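Long-range contacts in transcriptional activator, putative (Pyrococcus furiosus, PDB 1RTW), which is of unsettled function but is a putative transcriptional activator of the all-helical TENA/THI-4/PQQC family: residues E4-E9 with R186-F191; H20-E25 with I204-E209; L66-E71 with K166-I171. All coordinates share one frame; numbering follows the deposited sequence.

Contact 1 (E4-E9 with R186-F191); sequences EELIKE and RAREVF
CB of Leu6 sits squarely over one face of the Phe191 ring, the two side chains crossing at a slant, and this apolar overlap joins the N-terminal helix 2-8 to helix 181-201. Leu6 CB is 3.7 Å from the ring centroid of Phe191 and only 3° off the normal, a CH-pi contact almost exactly above the centre. From there the leucine branches part: CD1 runs on to the CD2 side of the ring, with Leu6 CD1 3.6 Å from Phe191 CD2, while Leu6 CD2 drops toward the helix itself, 3.9 Å from Arg188 CA. The phenylalanine CG, anti to the backbone N, sends the ring toward helix 2-8. Ile7 adds a looser touch, its CG1 4.2 Å from Phe191 CZ. This is plain helix-helix packing, the segment axes 10.2 Å apart at closest, between the first and last helices of the all-helical TENA/THI-4/PQQC fold.

Beside this apolar pair, Glu5 and Arg188 form a salt bridge. Arg188 stretches out from CG to NE and presents its NH1 and NH2 end to a single oxygen: Glu5 OE1 lies 3.0 Å from Arg188 NH1 and 3.2 Å from Arg188 NH2. The NH1 bond is the straighter, at 157°, and carboxylate and guanidinium are nearly coplanar, 7° apart. Glu9 comes to the same arginine from another direction, with its OE2 4.2 Å from Arg188 NH1, too long for a salt bridge. Asn10 ND2 is hydrogen-bonded to Leu6 O, and Phe191 also rests on Cys127 of helix 118-142.

The chemistry is therefore split: a buried leucine-phenylalanine contact, with a partly exposed ion pair next to it. Two donors on one oxygen should fix the turn of the guanidinium, and Glu9 probably adds to the negative field around it.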
ATOM      1  N   GLU B   4       8.553  27.926  -4.320  1.00 44.41           N
ATOM      2  CA  GLU B   4       8.220  29.304  -4.008  1.00 45.70           C
ATOM      3  C   GLU B   4       6.764  29.586  -4.351  1.00 45.77           C
ATOM      4  O   GLU B   4       6.092  30.348  -3.653  1.00 44.43           O
ATOM      5  CB  GLU B   4       9.173  30.260  -4.720  1.00 48.29           C
ATOM      6  CG  GLU B   4      10.592  30.186  -4.151  1.00 51.41           C
ATOM      7  CD  GLU B   4      11.553  31.208  -4.741  1.00 52.40           C
ATOM      8  OE1 GLU B   4      11.109  32.109  -5.490  1.00 53.76           O
ATOM      9  OE2 GLU B   4      12.763  31.109  -4.450  1.00 52.72           O
ATOM     10  N   GLU B   5       6.262  28.919  -5.384  1.00 46.21           N
ATOM     11  CA  GLU B   5       4.869  29.084  -5.775  1.00 47.45           C
ATOM     12  C   GLU B   5       3.974  28.574  -4.649  1.00 45.15           C
ATOM     13  O   GLU B   5       3.041  29.259  -4.221  1.00 44.95           O
ATOM     14  CB  GLU B   5       4.573  28.297  -7.048  1.00 52.79           C
ATOM     15  CG  GLU B   5       5.232  28.850  -8.298  1.00 60.42           C
ATOM     16  CD  GLU B   5       5.003  27.975  -9.525  1.00 65.13           C
ATOM     17  OE1 GLU B   5       4.008  27.213  -9.559  1.00 66.62           O
ATOM     18  OE2 GLU B   5       5.829  28.051 -10.460  1.00 67.48           O
ATOM     19  N   LEU B   6       4.270  27.363  -4.179  1.00 41.69           N
ATOM     20  CA  LEU B   6       3.520  26.731  -3.103  1.00 39.38           C
ATOM     21  C   LEU B   6       3.429  27.641  -1.888  1.00 39.96           C
ATOM     22  O   LEU B   6       2.345  27.855  -1.347  1.00 39.70           O
ATOM     23  CB  LEU B   6       4.185  25.414  -2.707  1.00 34.23           C
ATOM     24  CG  LEU B   6       4.093  24.285  -3.731  1.00 30.93           C
ATOM     25  CD1 LEU B   6       4.884  23.100  -3.236  1.00 27.85           C
ATOM     26  CD2 LEU B   6       2.638  23.896  -3.971  1.00 23.55           C
ATOM     27  N   ILE B   7       4.570  28.195  -1.490  1.00 41.38           N
ATOM     28  CA  ILE B   7       4.647  29.086  -0.339  1.00 44.07           C
ATOM     29  C   ILE B   7       3.874  30.386  -0.510  1.00 47.01           C
ATOM     30  O   ILE B   7       3.202  30.836   0.416  1.00 45.66           O
ATOM     31  CB  ILE B   7       6.119  29.386   0.014  1.00 43.15           C
ATOM     32  CG1 ILE B   7       6.748  28.143   0.646  1.00 42.04           C
ATOM     33  CG2 ILE B   7       6.224  30.580   0.960  1.00 42.93           C
ATOM     34  CD1 ILE B   7       8.237  28.234   0.840  1.00 43.77           C
ATOM     35  N   LYS B   8       3.957  30.966  -1.705  1.00 52.71           N
ATOM     36  CA  LYS B   8       3.288  32.223  -2.028  1.00 58.02           C
ATOM     37  C   LYS B   8       1.763  32.150  -1.912  1.00 56.45           C
ATOM     38  O   LYS B   8       1.134  33.028  -1.319  1.00 54.64           O
ATOM     39  CB  LYS B   8       3.691  32.670  -3.441  1.00 67.42           C
ATOM     40  CG  LYS B   8       3.126  34.022  -3.879  1.00 77.66           C
ATOM     41  CD  LYS B   8       3.598  34.417  -5.280  1.00 85.49           C
ATOM     42  CE  LYS B   8       3.075  33.464  -6.351  1.00 90.67           C
ATOM     43  NZ  LYS B   8       3.579  33.814  -7.711  1.00 96.96           N
ATOM     44  N   GLU B   9       1.186  31.067  -2.416  1.00 54.85           N
ATOM     45  CA  GLU B   9      -0.259  30.890  -2.407  1.00 52.80           C
ATOM     46  C   GLU B   9      -0.866  30.405  -1.084  1.00 48.45           C
ATOM     47  O   GLU B   9      -2.085  30.300  -0.959  1.00 47.38           O
ATOM     48  CB  GLU B   9      -0.649  30.030  -3.616  1.00 56.17           C
ATOM     49  CG  GLU B   9      -1.692  28.948  -3.422  1.00 62.62           C
ATOM     50  CD  GLU B   9      -1.636  27.902  -4.527  1.00 66.41           C
ATOM     51  OE1 GLU B   9      -2.657  27.221  -4.761  1.00 67.88           O
ATOM     52  OE2 GLU B   9      -0.564  27.752  -5.159  1.00 68.06           O
ATOM     53  N   ARG B 186      -2.805  18.835  -7.975  1.00 46.34           N
ATOM     54  CA  ARG B 186      -3.084  17.828  -6.954  1.00 48.01           C
ATOM     55  C   ARG B 186      -2.113  18.071  -5.799  1.00 42.34           C
ATOM     56  O   ARG B 186      -2.514  18.118  -4.638  1.00 38.01           O
ATOM     57  CB  ARG B 186      -2.878  16.420  -7.520  1.00 58.65           C
ATOM     58  CG  ARG B 186      -3.968  15.937  -8.468  1.00 72.14           C
ATOM     59  CD  ARG B 186      -4.923  14.980  -7.768  1.00 83.10           C
ATOM     60  NE  ARG B 186      -5.931  14.452  -8.683  1.00 95.21           N
ATOM     61  CZ  ARG B 186      -6.797  13.487  -8.381  1.00102.65           C
ATOM     62  NH1 ARG B 186      -6.789  12.926  -7.177  1.00107.53           N
ATOM     63  NH2 ARG B 186      -7.679  13.083  -9.287  1.00107.68           N
ATOM     64  N   ALA B 187      -0.844  18.270  -6.145  1.00 36.84           N
ATOM     65  CA  ALA B 187       0.192  18.534  -5.160  1.00 34.06           C
ATOM     66  C   ALA B 187      -0.060  19.873  -4.485  1.00 32.77           C
ATOM     67  O   ALA B 187       0.137  19.999  -3.282  1.00 34.77           O
ATOM     68  CB  ALA B 187       1.561  18.523  -5.816  1.00 31.97           C
ATOM     69  N   ARG B 188      -0.476  20.877  -5.257  1.00 31.31           N
ATOM     70  CA  ARG B 188      -0.761  22.191  -4.679  1.00 30.76           C
ATOM     71  C   ARG B 188      -1.800  22.038  -3.573  1.00 28.92           C
ATOM     72  O   ARG B 188      -1.671  22.636  -2.500  1.00 26.96           O
ATOM     73  CB  ARG B 188      -1.270  23.177  -5.741  1.00 32.51           C
ATOM     74  CG  ARG B 188      -0.240  23.558  -6.796  1.00 35.72           C
ATOM     75  CD  ARG B 188      -0.791  24.599  -7.774  1.00 40.98           C
ATOM     76  NE  ARG B 188      -0.067  24.621  -9.048  1.00 44.23           N
ATOM     77  CZ  ARG B 188       1.054  25.304  -9.275  1.00 46.64           C
ATOM     78  NH1 ARG B 188       1.597  26.041  -8.315  1.00 47.97           N
ATOM     79  NH2 ARG B 188       1.654  25.228 -10.459  1.00 48.29           N
ATOM     80  N   GLU B 189      -2.811  21.210  -3.835  1.00 27.95           N
ATOM     81  CA  GLU B 189      -3.873  20.957  -2.870  1.00 30.15           C
ATOM     82  C   GLU B 189      -3.338  20.278  -1.612  1.00 28.31           C
ATOM     83  O   GLU B 189      -3.733  20.624  -0.502  1.00 26.56           O
ATOM     84  CB  GLU B 189      -4.984  20.095  -3.486  1.00 35.79           C
ATOM     85  CG  GLU B 189      -5.993  20.873  -4.331  1.00 44.64           C
ATOM     86  CD  GLU B 189      -6.696  21.984  -3.550  1.00 48.48           C
ATOM     87  OE1 GLU B 189      -6.992  21.794  -2.348  1.00 51.50           O
ATOM     88  OE2 GLU B 189      -6.945  23.056  -4.142  1.00 49.97           O
ATOM     89  N   VAL B 190      -2.456  19.299  -1.789  1.00 25.91           N
ATOM     90  CA  VAL B 190      -1.881  18.604  -0.652  1.00 24.70           C
ATOM     91  C   VAL B 190      -1.055  19.571   0.193  1.00 23.63           C
ATOM     92  O   VAL B 190      -1.154  19.555   1.423  1.00 22.95           O
ATOM     93  CB  VAL B 190      -1.057  17.364  -1.091  1.00 24.03           C
ATOM     94  CG1 VAL B 190      -0.270  16.805   0.071  1.00 23.50           C
ATOM     95  CG2 VAL B 190      -1.994  16.285  -1.611  1.00 23.11           C
ATOM     96  N   PHE B 191      -0.296  20.449  -0.464  1.00 23.85           N
ATOM     97  CA  PHE B 191       0.527  21.432   0.247  1.00 24.07           C
ATOM     98  C   PHE B 191      -0.360  22.334   1.113  1.00 24.39           C
ATOM     99  O   PHE B 191      -0.021  22.652   2.259  1.00 23.53           O
ATOM    100  CB  PHE B 191       1.352  22.279  -0.738  1.00 22.05           C
ATOM    101  CG  PHE B 191       2.360  23.189  -0.067  1.00 21.00           C
ATOM    102  CD1 PHE B 191       1.980  24.438   0.433  1.00 19.17           C
ATOM    103  CD2 PHE B 191       3.682  22.778   0.100  1.00 20.10           C
ATOM    104  CE1 PHE B 191       2.900  25.259   1.094  1.00 19.70           C
ATOM    105  CE2 PHE B 191       4.609  23.588   0.756  1.00 19.19           C
ATOM    106  CZ  PHE B 191       4.218  24.832   1.256  1.00 19.28           C
TER

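Contact 2 (H20-E25 with I204-E209); sequences HKFLIE and IAYGGE
Tyr206 reaches across to the first turn of helix 21-28, and Lys21 lies over one face of its ring. Tyr206 CG is anti to the carbonyl carbon (chi1 -52°), which sends the ring toward that helix. The lysine chain, extended throughout, passes over the ring so that CD makes a CH-pi contact and NZ a cation-pi contact, Lys21 NZ being 4.2 Å from the ring centroid of Tyr206. Ala205 CB covers the rim of the opposite face. At the far end, Tyr206 OH gives a weak hydrogen bond to Glu25 OE1 at 3.0 Å; Glu25 is extended beyond CG, its carboxylate nearly perpendicular to the phenol ring. The hydroxyl also lies 3.2 Å from Phe22 CA.

His20 is the N-cap of the helix: its ND1 accepts from Phe22 N at 2.9 Å and 170°, although the donor is tilted 25° from the imidazole plane. NE2 is hydrogen-bonded to Asp203 OD2. Phe22 meets Ala205 CB through CD2 at 3.7 Å. The C-terminal loop, following helix 181-201, thus packs on the start of helix 21-28; Trp202 meets His20 and Phe22, while helix 33-60 supplies Trp39 against Phe22 and Ala205 and Asn35 against Tyr206.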
ATOM      1  N   HIS B  20       3.072  31.629  15.895  1.00 30.55           N
ATOM      2  CA  HIS B  20       1.829  31.153  16.488  1.00 29.74           C
ATOM      3  C   HIS B  20       2.012  31.415  17.972  1.00 30.04           C
ATOM      4  O   HIS B  20       3.145  31.552  18.436  1.00 30.72           O
ATOM      5  CB  HIS B  20       1.642  29.652  16.253  1.00 26.96           C
ATOM      6  CG  HIS B  20       0.452  29.074  16.955  1.00 23.04           C
ATOM      7  ND1 HIS B  20       0.497  28.632  18.259  1.00 22.27           N
ATOM      8  CD2 HIS B  20      -0.821  28.867  16.534  1.00 22.27           C
ATOM      9  CE1 HIS B  20      -0.693  28.180  18.613  1.00 22.68           C
ATOM     10  NE2 HIS B  20      -1.511  28.311  17.583  1.00 20.13           N
ATOM     11  N   LYS B  21       0.901  31.481  18.703  1.00 29.92           N
ATOM     12  CA  LYS B  21       0.912  31.717  20.145  1.00 29.58           C
ATOM     13  C   LYS B  21       2.008  30.907  20.833  1.00 28.35           C
ATOM     14  O   LYS B  21       2.800  31.449  21.613  1.00 28.91           O
ATOM     15  CB  LYS B  21      -0.458  31.352  20.736  1.00 29.19           C
ATOM     16  CG  LYS B  21      -0.611  31.588  22.227  1.00 32.86           C
ATOM     17  CD  LYS B  21      -1.962  31.062  22.718  1.00 35.88           C
ATOM     18  CE  LYS B  21      -2.113  31.227  24.222  1.00 37.37           C
ATOM     19  NZ  LYS B  21      -3.386  30.615  24.722  1.00 40.69           N
ATOM     20  N   PHE B  22       2.089  29.629  20.478  1.00 26.40           N
ATOM     21  CA  PHE B  22       3.073  28.722  21.056  1.00 27.12           C
ATOM     22  C   PHE B  22       4.511  29.186  20.844  1.00 28.71           C
ATOM     23  O   PHE B  22       5.346  29.047  21.740  1.00 30.73           O
ATOM     24  CB  PHE B  22       2.886  27.313  20.486  1.00 24.50           C
ATOM     25  CG  PHE B  22       3.738  26.265  21.148  1.00 24.04           C
ATOM     26  CD1 PHE B  22       4.990  25.940  20.637  1.00 21.75           C
ATOM     27  CD2 PHE B  22       3.269  25.577  22.266  1.00 23.01           C
ATOM     28  CE1 PHE B  22       5.760  24.945  21.226  1.00 21.88           C
ATOM     29  CE2 PHE B  22       4.032  24.575  22.866  1.00 21.78           C
ATOM     30  CZ  PHE B  22       5.282  24.258  22.343  1.00 21.81           C
ATOM     31  N   LEU B  23       4.796  29.729  19.662  1.00 29.47           N
ATOM     32  CA  LEU B  23       6.136  30.204  19.333  1.00 30.26           C
ATOM     33  C   LEU B  23       6.506  31.483  20.076  1.00 32.39           C
ATOM     34  O   LEU B  23       7.668  31.680  20.425  1.00 32.45           O
ATOM     35  CB  LEU B  23       6.285  30.394  17.820  1.00 29.06           C
ATOM     36  CG  LEU B  23       5.958  29.165  16.952  1.00 29.93           C
ATOM     37  CD1 LEU B  23       6.219  29.475  15.496  1.00 30.92           C
ATOM     38  CD2 LEU B  23       6.774  27.955  17.375  1.00 30.41           C
ATOM     39  N   ILE B  24       5.522  32.347  20.313  1.00 34.90           N
ATOM     40  CA  ILE B  24       5.750  33.594  21.039  1.00 37.66           C
ATOM     41  C   ILE B  24       6.147  33.263  22.470  1.00 38.25           C
ATOM     42  O   ILE B  24       7.047  33.883  23.039  1.00 40.48           O
ATOM     43  CB  ILE B  24       4.474  34.457  21.109  1.00 39.31           C
ATOM     44  CG1 ILE B  24       4.062  34.919  19.715  1.00 39.82           C
ATOM     45  CG2 ILE B  24       4.693  35.653  22.030  1.00 37.42           C
ATOM     46  CD1 ILE B  24       2.714  35.622  19.689  1.00 43.33           C
ATOM     47  N   GLU B  25       5.477  32.268  23.037  1.00 36.98           N
ATOM     48  CA  GLU B  25       5.743  31.875  24.406  1.00 36.62           C
ATOM     49  C   GLU B  25       7.076  31.171  24.551  1.00 37.38           C
ATOM     50  O   GLU B  25       7.749  31.322  25.566  1.00 36.99           O
ATOM     51  CB  GLU B  25       4.590  31.040  24.952  1.00 35.48           C
ATOM     52  CG  GLU B  25       3.280  31.813  24.963  1.00 33.51           C
ATOM     53  CD  GLU B  25       2.138  31.070  25.621  1.00 31.47           C
ATOM     54  OE1 GLU B  25       2.298  29.897  26.013  1.00 30.87           O
ATOM     55  OE2 GLU B  25       1.065  31.684  25.745  1.00 31.24           O
ATOM     56  N   ILE B 204      -2.762  22.233  19.788  1.00 24.84           N
ATOM     57  CA  ILE B 204      -2.812  21.050  20.642  1.00 25.87           C
ATOM     58  C   ILE B 204      -2.254  21.292  22.040  1.00 27.05           C
ATOM     59  O   ILE B 204      -2.792  20.782  23.017  1.00 28.45           O
ATOM     60  CB  ILE B 204      -2.075  19.859  19.982  1.00 26.21           C
ATOM     61  CG1 ILE B 204      -2.859  19.369  18.761  1.00 24.80           C
ATOM     62  CG2 ILE B 204      -1.900  18.728  20.969  1.00 25.28           C
ATOM     63  CD1 ILE B 204      -2.124  18.322  17.935  1.00 26.91           C
ATOM     64  N   ALA B 205      -1.188  22.078  22.137  1.00 27.32           N
ATOM     65  CA  ALA B 205      -0.582  22.370  23.428  1.00 29.68           C
ATOM     66  C   ALA B 205      -1.569  22.989  24.429  1.00 33.00           C
ATOM     67  O   ALA B 205      -1.479  22.750  25.637  1.00 31.37           O
ATOM     68  CB  ALA B 205       0.600  23.281  23.236  1.00 29.25           C
ATOM     69  N   TYR B 206      -2.527  23.764  23.920  1.00 36.46           N
ATOM     70  CA  TYR B 206      -3.508  24.418  24.778  1.00 40.60           C
ATOM     71  C   TYR B 206      -4.789  23.621  24.950  1.00 47.45           C
ATOM     72  O   TYR B 206      -5.703  24.044  25.659  1.00 45.86           O
ATOM     73  CB  TYR B 206      -3.775  25.836  24.276  1.00 35.43           C
ATOM     74  CG  TYR B 206      -2.480  26.595  24.104  1.00 31.10           C
ATOM     75  CD1 TYR B 206      -1.792  27.092  25.210  1.00 26.67           C
ATOM     76  CD2 TYR B 206      -1.878  26.697  22.851  1.00 29.72           C
ATOM     77  CE1 TYR B 206      -0.526  27.656  25.074  1.00 27.44           C
ATOM     78  CE2 TYR B 206      -0.618  27.260  22.700  1.00 29.14           C
ATOM     79  CZ  TYR B 206       0.058  27.733  23.818  1.00 28.16           C
ATOM     80  OH  TYR B 206       1.325  28.249  23.672  1.00 25.19           O
ATOM     81  N   GLY B 207      -4.840  22.455  24.306  1.00 56.88           N
ATOM     82  CA  GLY B 207      -5.991  21.577  24.414  1.00 68.56           C
ATOM     83  C   GLY B 207      -6.133  21.102  25.848  1.00 76.27           C
ATOM     84  O   GLY B 207      -5.143  21.001  26.578  1.00 75.34           O
ATOM     85  N   GLY B 208      -7.351  20.759  26.245  1.00 84.67           N
ATOM     86  CA  GLY B 208      -7.571  20.344  27.616  1.00 95.54           C
ATOM     87  C   GLY B 208      -7.691  21.626  28.414  1.00102.53           C
ATOM     88  O   GLY B 208      -6.987  21.832  29.405  1.00102.05           O
ATOM     89  N   GLU B 209      -8.531  22.523  27.905  1.00109.56           N
ATOM     90  CA  GLU B 209      -8.791  23.817  28.525  1.00116.78           C
ATOM     91  C   GLU B 209     -10.108  23.781  29.310  1.00119.06           C
ATOM     92  O   GLU B 209     -10.479  22.690  29.800  1.00121.36           O
ATOM     93  CB  GLU B 209      -8.846  24.913  27.453  1.00121.44           C
ATOM     94  CG  GLU B 209      -7.638  25.833  27.441  1.00122.95           C
ATOM     95  CD  GLU B 209      -7.978  27.251  27.010  1.00124.78           C
ATOM     96  OE1 GLU B 209      -9.159  27.652  27.113  1.00126.97           O
ATOM     97  OE2 GLU B 209      -7.054  27.977  26.587  1.00127.09           O
TER

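Contact 3 (L66-E71 with K166-I171); sequences LPFFAE and KRIEKI
Phe68 leans from helix 66-89 onto helix 159-176, where Arg167, Ile168 and Ile171 receive it. At its root, CB meets the end of the arginine, with Arg167 NH2 3.8 Å from Phe68 CB. CG stands anti to the backbone N, which carries the ring across to helix 159-176. Ile171 CD1 sits over one ring face, a CH-pi contact 3.9 Å from the centroid of Phe68 and 7° off the normal. CD1, one step along the rim, lies over a face of the guanidinium, 3.6 Å from Arg167 NE; the ring and guanidinium planes are 83° apart, so the phenylalanine brings an edge to the flat side of the arginine. On the other side of the ring, Phe68 CD2 is 4.1 Å from Ile171 CD1, and CE2 sits over a face of the Phe69 ring. CE1 is next to Arg167 CD, and CZ at the tip meets Ile168, whose CG1 approaches near the ring plane, 3.7 Å from Phe68 CZ.

The two helices run roughly antiparallel, and the segment axes come no nearer than 12.4 Å, a gap bridged by long side chains within the all-helical TENA/THI-4/PQQC fold. Both isoleucines also touch Phe122 of helix 118-142.

Arg167 extends past the ring to Glu71, one helical turn beyond Phe68. Arg167 NH1 donates to Glu71 OE2 at 3.0 Å and 163°, close to the guanidinium plane, and NH2 adds a weak second bond to that oxygen. Glu71 packs as well on Tyr74 of the second subunit.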
ATOM      1  N   LEU B  66      16.994   6.970  -3.678  1.00 23.74           N
ATOM      2  CA  LEU B  66      17.130   5.985  -2.613  1.00 22.57           C
ATOM      3  C   LEU B  66      18.142   6.394  -1.545  1.00 21.75           C
ATOM      4  O   LEU B  66      17.846   6.296  -0.358  1.00 22.30           O
ATOM      5  CB  LEU B  66      17.437   4.596  -3.178  1.00 20.22           C
ATOM      6  CG  LEU B  66      16.288   4.055  -4.037  1.00 21.95           C
ATOM      7  CD1 LEU B  66      16.625   2.681  -4.589  1.00 20.82           C
ATOM      8  CD2 LEU B  66      15.012   3.988  -3.219  1.00 19.33           C
ATOM      9  N   PRO B  67      19.334   6.886  -1.950  1.00 23.48           N
ATOM     10  CA  PRO B  67      20.350   7.304  -0.971  1.00 23.13           C
ATOM     11  C   PRO B  67      19.847   8.471  -0.106  1.00 22.25           C
ATOM     12  O   PRO B  67      20.082   8.504   1.103  1.00 22.18           O
ATOM     13  CB  PRO B  67      21.523   7.746  -1.861  1.00 24.63           C
ATOM     14  CG  PRO B  67      21.366   6.901  -3.082  1.00 24.66           C
ATOM     15  CD  PRO B  67      19.875   6.986  -3.321  1.00 23.93           C
ATOM     16  N   PHE B  68      19.155   9.420  -0.735  1.00 19.69           N
ATOM     17  CA  PHE B  68      18.612  10.577  -0.030  1.00 18.52           C
ATOM     18  C   PHE B  68      17.625  10.127   1.043  1.00 16.74           C
ATOM     19  O   PHE B  68      17.695  10.567   2.192  1.00 15.57           O
ATOM     20  CB  PHE B  68      17.929  11.532  -1.024  1.00 19.10           C
ATOM     21  CG  PHE B  68      16.921  12.455  -0.392  1.00 18.62           C
ATOM     22  CD1 PHE B  68      17.330  13.583   0.308  1.00 17.19           C
ATOM     23  CD2 PHE B  68      15.560  12.176  -0.477  1.00 19.35           C
ATOM     24  CE1 PHE B  68      16.405  14.418   0.917  1.00 16.19           C
ATOM     25  CE2 PHE B  68      14.628  13.008   0.133  1.00 20.01           C
ATOM     26  CZ  PHE B  68      15.056  14.130   0.831  1.00 21.30           C
ATOM     27  N   PHE B  69      16.707   9.248   0.662  1.00 15.38           N
ATOM     28  CA  PHE B  69      15.717   8.744   1.598  1.00 13.73           C
ATOM     29  C   PHE B  69      16.342   7.932   2.711  1.00 13.94           C
ATOM     30  O   PHE B  69      15.897   8.013   3.853  1.00 13.80           O
ATOM     31  CB  PHE B  69      14.642   7.939   0.875  1.00 13.22           C
ATOM     32  CG  PHE B  69      13.493   8.780   0.370  1.00 13.35           C
ATOM     33  CD1 PHE B  69      12.528   9.255   1.251  1.00 12.97           C
ATOM     34  CD2 PHE B  69      13.370   9.084  -0.975  1.00 11.70           C
ATOM     35  CE1 PHE B  69      11.452  10.018   0.797  1.00 14.85           C
ATOM     36  CE2 PHE B  69      12.297   9.849  -1.439  1.00 14.56           C
ATOM     37  CZ  PHE B  69      11.336  10.314  -0.553  1.00 12.77           C
ATOM     38  N   ALA B  70      17.385   7.166   2.391  1.00 15.06           N
ATOM     39  CA  ALA B  70      18.063   6.362   3.410  1.00 16.46           C
ATOM     40  C   ALA B  70      18.707   7.251   4.470  1.00 17.13           C
ATOM     41  O   ALA B  70      18.557   7.003   5.672  1.00 15.86           O
ATOM     42  CB  ALA B  70      19.100   5.470   2.784  1.00 17.65           C
ATOM     43  N   GLU B  71      19.373   8.305   4.006  1.00 17.85           N
ATOM     44  CA  GLU B  71      20.056   9.270   4.858  1.00 21.68           C
ATOM     45  C   GLU B  71      19.082  10.134   5.640  1.00 22.58           C
ATOM     46  O   GLU B  71      19.298  10.393   6.825  1.00 24.03           O
ATOM     47  CB  GLU B  71      20.962  10.175   4.012  1.00 25.85           C
ATOM     48  CG  GLU B  71      22.170   9.471   3.391  1.00 31.64           C
ATOM     49  CD  GLU B  71      22.640  10.110   2.088  1.00 37.22           C
ATOM     50  OE1 GLU B  71      23.286   9.393   1.288  1.00 43.49           O
ATOM     51  OE2 GLU B  71      22.363  11.311   1.849  1.00 35.58           O
ATOM     52  N   LYS B 166      16.609  22.518   2.069  1.00 37.54           N
ATOM     53  CA  LYS B 166      17.040  23.015   0.767  1.00 43.54           C
ATOM     54  C   LYS B 166      17.187  21.856  -0.218  1.00 40.47           C
ATOM     55  O   LYS B 166      16.851  21.984  -1.401  1.00 38.76           O
ATOM     56  CB  LYS B 166      18.372  23.761   0.902  1.00 55.22           C
ATOM     57  CG  LYS B 166      18.833  24.469  -0.369  1.00 67.82           C
ATOM     58  CD  LYS B 166      17.919  25.634  -0.746  1.00 78.25           C
ATOM     59  CE  LYS B 166      17.967  26.753   0.291  1.00 84.72           C
ATOM     60  NZ  LYS B 166      19.342  27.305   0.467  1.00 92.92           N
ATOM     61  N   ARG B 167      17.656  20.720   0.293  1.00 36.67           N
ATOM     62  CA  ARG B 167      17.853  19.524  -0.513  1.00 35.20           C
ATOM     63  C   ARG B 167      16.510  18.970  -0.996  1.00 32.56           C
ATOM     64  O   ARG B 167      16.400  18.527  -2.141  1.00 32.40           O
ATOM     65  CB  ARG B 167      18.627  18.471   0.281  1.00 37.16           C
ATOM     66  CG  ARG B 167      19.167  17.330  -0.558  1.00 44.31           C
ATOM     67  CD  ARG B 167      19.953  16.326   0.288  1.00 49.89           C
ATOM     68  NE  ARG B 167      20.458  15.214  -0.526  1.00 54.55           N
ATOM     69  CZ  ARG B 167      20.927  14.062  -0.043  1.00 55.79           C
ATOM     70  NH1 ARG B 167      20.966  13.844   1.268  1.00 55.95           N
ATOM     71  NH2 ARG B 167      21.356  13.119  -0.876  1.00 56.01           N
ATOM     72  N   ILE B 168      15.489  19.024  -0.135  1.00 27.81           N
ATOM     73  CA  ILE B 168      14.150  18.546  -0.491  1.00 24.66           C
ATOM     74  C   ILE B 168      13.558  19.481  -1.545  1.00 23.67           C
ATOM     75  O   ILE B 168      12.948  19.039  -2.526  1.00 18.43           O
ATOM     76  CB  ILE B 168      13.207  18.502   0.751  1.00 23.07           C
ATOM     77  CG1 ILE B 168      13.641  17.386   1.709  1.00 23.61           C
ATOM     78  CG2 ILE B 168      11.773  18.251   0.328  1.00 21.39           C
ATOM     79  CD1 ILE B 168      13.007  17.482   3.073  1.00 18.08           C
ATOM     80  N   GLU B 169      13.762  20.775  -1.323  1.00 25.08           N
ATOM     81  CA  GLU B 169      13.280  21.823  -2.207  1.00 29.72           C
ATOM     82  C   GLU B 169      13.800  21.633  -3.631  1.00 30.13           C
ATOM     83  O   GLU B 169      13.025  21.643  -4.591  1.00 27.27           O
ATOM     84  CB  GLU B 169      13.724  23.184  -1.661  1.00 33.75           C
ATOM     85  CG  GLU B 169      13.178  24.383  -2.403  1.00 39.66           C
ATOM     86  CD  GLU B 169      13.649  25.705  -1.814  1.00 45.66           C
ATOM     87  OE1 GLU B 169      13.614  25.872  -0.569  1.00 46.98           O
ATOM     88  OE2 GLU B 169      14.047  26.588  -2.604  1.00 46.74           O
ATOM     89  N   LYS B 170      15.108  21.425  -3.748  1.00 32.25           N
ATOM     90  CA  LYS B 170      15.759  21.236  -5.038  1.00 34.75           C
ATOM     91  C   LYS B 170      15.212  20.007  -5.763  1.00 34.02           C
ATOM     92  O   LYS B 170      14.998  20.047  -6.981  1.00 35.72           O
ATOM     93  CB  LYS B 170      17.275  21.128  -4.851  1.00 39.50           C
ATOM     94  CG  LYS B 170      18.073  21.199  -6.136  1.00 45.13           C
ATOM     95  CD  LYS B 170      19.564  21.193  -5.843  1.00 52.78           C
ATOM     96  CE  LYS B 170      20.394  21.209  -7.125  1.00 55.87           C
ATOM     97  NZ  LYS B 170      20.162  19.998  -7.962  1.00 58.34           N
ATOM     98  N   ILE B 171      14.973  18.928  -5.014  1.00 30.08           N
ATOM     99  CA  ILE B 171      14.421  17.699  -5.582  1.00 25.00           C
ATOM    100  C   ILE B 171      12.982  17.916  -6.041  1.00 23.44           C
ATOM    101  O   ILE B 171      12.613  17.505  -7.145  1.00 22.42           O
ATOM    102  CB  ILE B 171      14.480  16.536  -4.565  1.00 23.23           C
ATOM    103  CG1 ILE B 171      15.930  16.158  -4.312  1.00 22.57           C
ATOM    104  CG2 ILE B 171      13.733  15.326  -5.093  1.00 21.93           C
ATOM    105  CD1 ILE B 171      16.112  15.194  -3.169  1.00 26.48           C
TER

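How the contacts relate
The three contacts tie distant parts of the chain together within one helical fold. Contacts 1 and 3 are neighbours, their centres about 19 Å apart and nearest atoms about 5 Å apart, though they do not touch; helices 159-176 and 181-201 follow each other in sequence, and both contacts pack on helix 118-142, sharing Tyr126. Contact 2 is farther off, its centre about 26 Å from that of contact 1 and about 32 Å from that of contact 3, on the opposite side of the chain's centre from the latter. Contacts 1 and 2 both pair N-terminal with C-terminal segments, and contact 3 is nested inside the chain loops they close.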